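Local coordinates for protein leucine aminopeptidase (Fimbriiglobus ruber, PDB 7D1B) that probably acts as a zinc-dependent glutaminyl cyclase of the M28 peptidase family, converting N-terminal glutamine of peptides to pyroglutamate, at residues F97-R102 with Y204-E209; S129-R134 with L183-E188. All blocks are in the same frame, centred on the assembly; numbering follows the deposited sequence.

Contact 1: residues F97-R102 with Y204-E209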
loop_
_atom_site.group_PDB
_atom_site.type_symbol
_atom_site.label_atom_id
_atom_site.label_comp_id
_atom_site.label_asym_id
_atom_site.label_seq_id
_atom_site.Cartn_x
_atom_site.Cartn_y
_atom_site.Cartn_z
ATOM N N PHE A 97 -18.778 -1.261 -0.744
ATOM C CA PHE A 97 -19.326 -1.856 -1.957
ATOM C C PHE A 97 -19.427 -3.361 -1.753
ATOM O O PHE A 97 -18.949 -3.899 -0.759
ATOM C CB PHE A 97 -18.518 -1.465 -3.205
ATOM C CG PHE A 97 -17.072 -1.922 -3.196
ATOM C CD1 PHE A 97 -16.107 -1.255 -2.453
ATOM C CD2 PHE A 97 -16.677 -3.000 -3.982
ATOM C CE1 PHE A 97 -14.777 -1.684 -2.480
ATOM C CE2 PHE A 97 -15.362 -3.422 -4.025
ATOM C CZ PHE A 97 -14.411 -2.773 -3.280
ATOM N N LYS A 98 -20.090 -4.037 -2.688
ATOM C CA LYS A 98 -20.235 -5.486 -2.634
ATOM C C LYS A 98 -19.759 -6.078 -3.942
ATOM O O LYS A 98 -19.941 -5.485 -5.006
ATOM C CB LYS A 98 -21.700 -5.913 -2.446
ATOM C CG LYS A 98 -22.292 -5.496 -1.119
ATOM C CD LYS A 98 -23.751 -5.926 -1.037
ATOM C CE LYS A 98 -24.482 -5.238 0.105
ATOM N NZ LYS A 98 -24.146 -5.831 1.431
ATOM N N VAL A 99 -19.157 -7.264 -3.862
ATOM C CA VAL A 99 -18.753 -7.982 -5.066
ATOM C C VAL A 99 -19.088 -9.451 -4.880
ATOM O O VAL A 99 -19.379 -9.908 -3.780
ATOM C CB VAL A 99 -17.249 -7.821 -5.402
ATOM C CG1 VAL A 99 -16.893 -6.361 -5.559
ATOM C CG2 VAL A 99 -16.375 -8.471 -4.340
ATOM N N ARG A 100 -19.029 -10.197 -5.978
ATOM C CA ARG A 100 -19.108 -11.654 -5.944
ATOM C C ARG A 100 -17.765 -12.196 -6.419
ATOM O O ARG A 100 -17.390 -12.005 -7.577
ATOM C CB ARG A 100 -20.233 -12.182 -6.841
ATOM C CG ARG A 100 -20.386 -13.683 -6.707
ATOM C CD ARG A 100 -21.378 -14.278 -7.705
ATOM N NE ARG A 100 -20.948 -14.149 -9.104
ATOM C CZ ARG A 100 -20.049 -14.932 -9.696
ATOM N NH1 ARG A 100 -19.431 -15.897 -9.005
ATOM N NH2 ARG A 100 -19.765 -14.753 -10.981
ATOM N N GLN A 101 -17.046 -12.876 -5.536
ATOM C CA GLN A 101 -15.808 -13.509 -5.974
ATOM C C GLN A 101 -16.150 -14.690 -6.890
ATOM O O GLN A 101 -17.200 -15.316 -6.752
ATOM C CB GLN A 101 -15.001 -13.937 -4.750
ATOM C CG GLN A 101 -13.641 -14.582 -5.021
ATOM C CD GLN A 101 -12.728 -13.748 -5.912
ATOM O OE1 GLN A 101 -12.935 -13.662 -7.121
ATOM N NE2 GLN A 101 -11.711 -13.122 -5.318
ATOM N N ARG A 102 -15.266 -14.985 -7.851
ATOM C CA ARG A 102 -15.602 -15.895 -8.945
ATOM C C ARG A 102 -16.068 -17.252 -8.452
ATOM O O ARG A 102 -17.017 -17.820 -9.003
ATOM C CB ARG A 102 -14.406 -16.092 -9.865
ATOM C CG ARG A 102 -13.970 -14.844 -10.621
ATOM C CD ARG A 102 -12.775 -15.183 -11.497
ATOM N NE ARG A 102 -12.311 -14.025 -12.244
ATOM C CZ ARG A 102 -11.032 -13.788 -12.527
ATOM N NH1 ARG A 102 -10.081 -14.611 -12.103
ATOM N NH2 ARG A 102 -10.712 -12.704 -13.207
ATOM N N TYR A 204 -8.451 -10.758 -8.532
ATOM C CA TYR A 204 -7.687 -9.801 -7.739
ATOM C C TYR A 204 -8.209 -8.381 -7.949
ATOM O O TYR A 204 -8.881 -8.076 -8.940
ATOM C CB TYR A 204 -6.216 -9.844 -8.176
ATOM C CG TYR A 204 -5.465 -11.073 -7.769
ATOM C CD1 TYR A 204 -5.673 -12.296 -8.395
ATOM C CD2 TYR A 204 -4.482 -10.993 -6.783
ATOM C CE1 TYR A 204 -4.940 -13.425 -8.021
ATOM C CE2 TYR A 204 -3.756 -12.099 -6.401
ATOM C CZ TYR A 204 -3.976 -13.309 -7.027
ATOM O OH TYR A 204 -3.218 -14.384 -6.618
ATOM N N PHE A 205 -7.857 -7.501 -7.007
ATOM C CA PHE A 205 -7.897 -6.050 -7.215
ATOM C C PHE A 205 -9.289 -5.426 -7.147
ATOM O O PHE A 205 -9.519 -4.372 -7.755
ATOM C CB PHE A 205 -7.170 -5.595 -8.502
ATOM C CG PHE A 205 -5.839 -6.254 -8.690
ATOM C CD1 PHE A 205 -4.908 -6.281 -7.649
ATOM C CD2 PHE A 205 -5.524 -6.884 -9.885
ATOM C CE1 PHE A 205 -3.700 -6.931 -7.803
ATOM C CE2 PHE A 205 -4.303 -7.534 -10.056
ATOM C CZ PHE A 205 -3.401 -7.569 -9.016
ATOM N N PHE A 206 -10.211 -5.987 -6.360
ATOM C CA PHE A 206 -11.539 -5.379 -6.280
ATOM C C PHE A 206 -11.485 -3.948 -5.763
ATOM O O PHE A 206 -12.177 -3.065 -6.286
ATOM C CB PHE A 206 -12.448 -6.200 -5.378
ATOM C CG PHE A 206 -12.918 -7.493 -5.979
ATOM C CD1 PHE A 206 -13.800 -7.498 -7.057
ATOM C CD2 PHE A 206 -12.532 -8.708 -5.423
ATOM C CE1 PHE A 206 -14.277 -8.707 -7.586
ATOM C CE2 PHE A 206 -13.012 -9.904 -5.942
ATOM C CZ PHE A 206 -13.878 -9.895 -7.013
ATOM N N GLY A 207 -10.693 -3.702 -4.716
ATOM C CA GLY A 207 -10.675 -2.385 -4.092
ATOM C C GLY A 207 -10.039 -1.313 -4.954
ATOM O O GLY A 207 -10.577 -0.210 -5.082
ATOM N N SER A 208 -8.878 -1.612 -5.561
ATOM C CA SER A 208 -8.267 -0.600 -6.410
ATOM C C SER A 208 -9.102 -0.336 -7.659
ATOM O O SER A 208 -9.199 0.810 -8.107
ATOM C CB SER A 208 -6.815 -0.951 -6.735
ATOM O OG SER A 208 -6.692 -2.226 -7.354
ATOM N N GLU A 209 -9.721 -1.377 -8.231
ATOM C CA GLU A 209 -10.597 -1.157 -9.381
ATOM C C GLU A 209 -11.788 -0.299 -8.988
ATOM O O GLU A 209 -12.163 0.620 -9.729
ATOM C CB GLU A 209 -11.024 -2.487 -9.995
ATOM C CG GLU A 209 -9.838 -3.126 -10.693
ATOM C CD GLU A 209 -10.104 -4.491 -11.276
ATOM O OE1 GLU A 209 -11.266 -4.933 -11.279
ATOM O OE2 GLU A 209 -9.133 -5.116 -11.753
#

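Contact 2: residues S129-R134 with L183-E188. With ZN (zinc ion), chain B.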
loop_
_atom_site.group_PDB
_atom_site.type_symbol
_atom_site.label_atom_id
_atom_site.label_comp_id
_atom_site.label_asym_id
_atom_site.label_seq_id
_atom_site.Cartn_x
_atom_site.Cartn_y
_atom_site.Cartn_z
ATOM N N SER A 129 -2.017 1.034 -0.203
ATOM C CA SER A 129 -1.649 -0.328 0.166
ATOM C C SER A 129 -2.946 -1.114 0.175
ATOM O O SER A 129 -3.995 -0.544 0.453
ATOM C CB SER A 129 -1.065 -0.332 1.584
ATOM O OG SER A 129 -0.712 -1.630 2.008
ATOM N N HIS A 130 -2.875 -2.427 -0.068
ATOM C CA HIS A 130 -4.039 -3.238 0.284
ATOM C C HIS A 130 -4.026 -3.504 1.784
ATOM O O HIS A 130 -3.006 -3.314 2.458
ATOM C CB HIS A 130 -4.166 -4.513 -0.571
ATOM C CG HIS A 130 -3.359 -5.692 -0.099
ATOM N ND1 HIS A 130 -3.947 -6.818 0.441
ATOM C CD2 HIS A 130 -2.034 -5.963 -0.173
ATOM C CE1 HIS A 130 -3.014 -7.718 0.703
ATOM N NE2 HIS A 130 -1.844 -7.225 0.343
ATOM N N TYR A 131 -5.173 -3.919 2.325
ATOM C CA TYR A 131 -5.213 -4.265 3.737
ATOM C C TYR A 131 -6.053 -5.502 4.031
ATOM O O TYR A 131 -6.117 -5.912 5.191
ATOM C CB TYR A 131 -5.578 -3.077 4.650
ATOM C CG TYR A 131 -7.023 -2.602 4.686
ATOM C CD1 TYR A 131 -7.875 -2.672 3.583
ATOM C CD2 TYR A 131 -7.513 -2.025 5.837
ATOM C CE1 TYR A 131 -9.194 -2.197 3.658
ATOM C CE2 TYR A 131 -8.813 -1.554 5.921
ATOM C CZ TYR A 131 -9.653 -1.642 4.833
ATOM O OH TYR A 131 -10.937 -1.162 4.959
ATOM N N ASP A 132 -6.679 -6.121 3.031
ATOM C CA ASP A 132 -7.198 -7.467 3.231
ATOM C C ASP A 132 -6.031 -8.444 3.280
ATOM O O ASP A 132 -4.966 -8.190 2.723
ATOM C CB ASP A 132 -8.173 -7.844 2.116
ATOM C CG ASP A 132 -7.495 -7.953 0.757
ATOM O OD1 ASP A 132 -6.775 -7.003 0.344
ATOM O OD2 ASP A 132 -7.706 -8.982 0.074
ATOM N N THR A 133 -6.219 -9.569 3.952
ATOM C CA THR A 133 -5.196 -10.605 3.953
ATOM C C THR A 133 -5.687 -11.803 3.159
ATOM O O THR A 133 -6.874 -12.155 3.192
ATOM C CB THR A 133 -4.733 -10.996 5.362
ATOM O OG1 THR A 133 -5.828 -11.516 6.135
ATOM C CG2 THR A 133 -4.119 -9.793 6.086
ATOM N N ARG A 134 -4.769 -12.432 2.445
ATOM C CA ARG A 134 -5.118 -13.569 1.609
ATOM C C ARG A 134 -5.663 -14.700 2.481
ATOM O O ARG A 134 -5.151 -14.939 3.578
ATOM C CB ARG A 134 -3.863 -14.051 0.895
ATOM C CG ARG A 134 -4.130 -14.934 -0.297
ATOM C CD ARG A 134 -2.812 -15.338 -0.957
ATOM N NE ARG A 134 -3.041 -16.233 -2.076
ATOM C CZ ARG A 134 -3.114 -15.882 -3.355
ATOM N NH1 ARG A 134 -3.379 -16.816 -4.268
ATOM N NH2 ARG A 134 -2.961 -14.616 -3.729
ATOM N N LEU A 183 -6.407 2.669 1.586
ATOM C CA LEU A 183 -6.296 1.251 1.902
ATOM C C LEU A 183 -7.331 0.496 1.077
ATOM O O LEU A 183 -8.547 0.706 1.236
ATOM C CB LEU A 183 -6.506 1.026 3.395
ATOM C CG LEU A 183 -5.312 1.579 4.185
ATOM C CD1 LEU A 183 -5.714 1.845 5.609
ATOM C CD2 LEU A 183 -4.149 0.627 4.094
ATOM N N PHE A 184 -6.845 -0.354 0.172
ATOM C CA PHE A 184 -7.710 -1.124 -0.718
ATOM C C PHE A 184 -8.113 -2.443 -0.079
ATOM O O PHE A 184 -7.256 -3.244 0.321
ATOM C CB PHE A 184 -6.994 -1.452 -2.022
ATOM C CG PHE A 184 -6.539 -0.248 -2.805
ATOM C CD1 PHE A 184 -7.436 0.743 -3.214
ATOM C CD2 PHE A 184 -5.199 -0.113 -3.154
ATOM C CE1 PHE A 184 -6.992 1.835 -3.956
ATOM C CE2 PHE A 184 -4.763 0.971 -3.900
ATOM C CZ PHE A 184 -5.655 1.941 -4.293
ATOM N N ASP A 185 -9.419 -2.692 -0.024
ATOM C CA ASP A 185 -9.905 -4.017 0.312
ATOM C C ASP A 185 -9.801 -4.933 -0.912
ATOM O O ASP A 185 -9.614 -4.486 -2.051
ATOM C CB ASP A 185 -11.363 -3.909 0.763
ATOM C CG ASP A 185 -11.802 -5.024 1.720
ATOM O OD1 ASP A 185 -11.119 -6.075 1.853
ATOM O OD2 ASP A 185 -12.863 -4.825 2.363
ATOM N N GLY A 186 -9.927 -6.229 -0.664
ATOM C CA GLY A 186 -10.178 -7.176 -1.734
ATOM C C GLY A 186 -9.103 -7.237 -2.794
ATOM O O GLY A 186 -9.397 -7.553 -3.954
ATOM N N GLU A 187 -7.842 -6.973 -2.428
ATOM C CA GLU A 187 -6.786 -7.187 -3.410
ATOM C C GLU A 187 -6.630 -8.666 -3.726
ATOM O O GLU A 187 -6.411 -9.033 -4.882
ATOM C CB GLU A 187 -5.450 -6.621 -2.947
ATOM C CG GLU A 187 -4.392 -6.680 -4.050
ATOM C CD GLU A 187 -3.273 -7.590 -3.742
ATOM O OE1 GLU A 187 -2.973 -7.825 -2.556
ATOM O OE2 GLU A 187 -2.682 -8.080 -4.719
ATOM N N GLU A 188 -6.703 -9.524 -2.713
ATOM C CA GLU A 188 -6.431 -10.940 -2.920
ATOM C C GLU A 188 -7.301 -11.792 -1.996
ATOM O O GLU A 188 -6.822 -12.613 -1.200
ATOM C CB GLU A 188 -4.936 -11.253 -2.866
ATOM C CG GLU A 188 -4.225 -10.883 -1.594
ATOM C CD GLU A 188 -2.750 -11.245 -1.690
ATOM O OE1 GLU A 188 -2.365 -11.997 -2.642
ATOM O OE2 GLU A 188 -1.938 -10.773 -0.849
HETATM ZN ZN ZN B . -0.103 -11.306 -1.238
HETATM O O HOH W 1 -2.452 -10.870 1.902
HETATM O O HOH W 2 1.021 -10.430 -2.791
#

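Contact 1: residues F97-R102 with Y204-E209
Val-99 and Phe-206 face each other where the end of strand 91-99 passes the first turn of helix 206-218, their CA atoms 7.8 Å apart, a separation that side chains must bridge. The Phe-206 ring does most of this. Val-99 stands over one of its faces: CG2 lies 3.7 Å from the centroid of the Phe-206 ring and only 3° off the ring normal, a CH-pi contact close to ideal. With CG1 anti to the carbonyl carbon (chi1 -57°), Val-99 sets that methyl over the margin of the same face, 3.6 Å from Phe-206 CD1. Gln-101 reaches the same ring at its edge, where its NE2 is 3.5 Å from Phe-206 CE2 and the amide plane is turned 55° from the ring plane. That amide is anchored elsewhere: OE1 accepts Arg-102 N at 2.8 Å, on a lone pair in the carbonyl plane, and also Lys-203 N, while NE2 bonds Tyr-189 O. At the far end of the contact, Phe-97 CZ lies 3.8 Å from Gly-207 CA and equally near Phe-206 O; the Phe-97 ring also stacks with His-210, one turn further along the helix. Replacing Phe-206 with an alanine would probably leave the Val-99 methyls without their aromatic face and open a gap beside the Gln-101 amide. Since the segments share no hydrogen bond and bury 282 Å² in all, the attachment rests on shape and dispersion, and the polar amide at its border is satisfied by other partners.

Contact 2: residues S129-R134 with L183-E188
Glu-188, held from the other segment by Arg-134, binds the zinc ion through OE2 at 2.0 Å; Asp-155, His-309 and a water complete the coordination. The other carboxylate oxygen, OE1, takes a salt bridge from Arg-134 NH2 at 2.9 Å. NH2 arrives on the anti side but tilted 32° out of the carboxylate plane, while OE1 lies in the guanidinium plane, the two planes 85° apart. A second water joins the segments by accepting from Arg-134 N and donating to Glu-188 OE2. Held by zinc and water at OE2 and by arginine at OE1, the carboxylate is probably restrained from turning about CG-CD.

Behind this first shell, Asp-132 receives two successive backbone amides: Glu-187 N meets its OD1 at 3.0 Å, and Glu-188 N meets the syn lone pair of its OD2, also at 3.0 Å. His-130 ND1 donates to the same OD1 at 2.8 Å, from the carboxylate face opposite Glu-187 N. His-130 NE2 in turn bonds the zinc ligand Asp-155, so two of the metal's ligands are positioned through one His-Asp pair. Glu-187 OE1, folded back by a bend at chi2, sits over the centre of the His-130 ring, 3.0 Å above its plane.

Farther out, the strand ends pair in parallel: Phe-184 N bonds Ser-129 O at 2.9 Å, and Tyr-131 N bonds Phe-184 O. Leu-183 CB packs over the Tyr-131 ring in a CH-pi contact. A zinc-binding glutamate just past one parallel strand, positioned by second-shell residues at and just past the end of its neighbour, fits the zinc site of the M28 fold.

From the N terminus, strand 91-99 carries the first half of contact 1, and the chain turns back through strand 108-117 before strand 123-130 delivers the first half of contact 2. Helix 153-167 then crosses over to strand 178-184, whose end closes contact 2 around a loop of 48 residues. Further on, residues 204-209 close contact 1, so contact 2 is nested within it. Contact 1 ties the edge strand to helix 206-218, and contact 2 joins two inner strands. Direct bonds link the pair, whose centres are 10 Å apart: Phe-206 N probably donates to Gly-186 O at 3.0 Å, and Tyr-204 OH probably pairs with Arg-134 NH2.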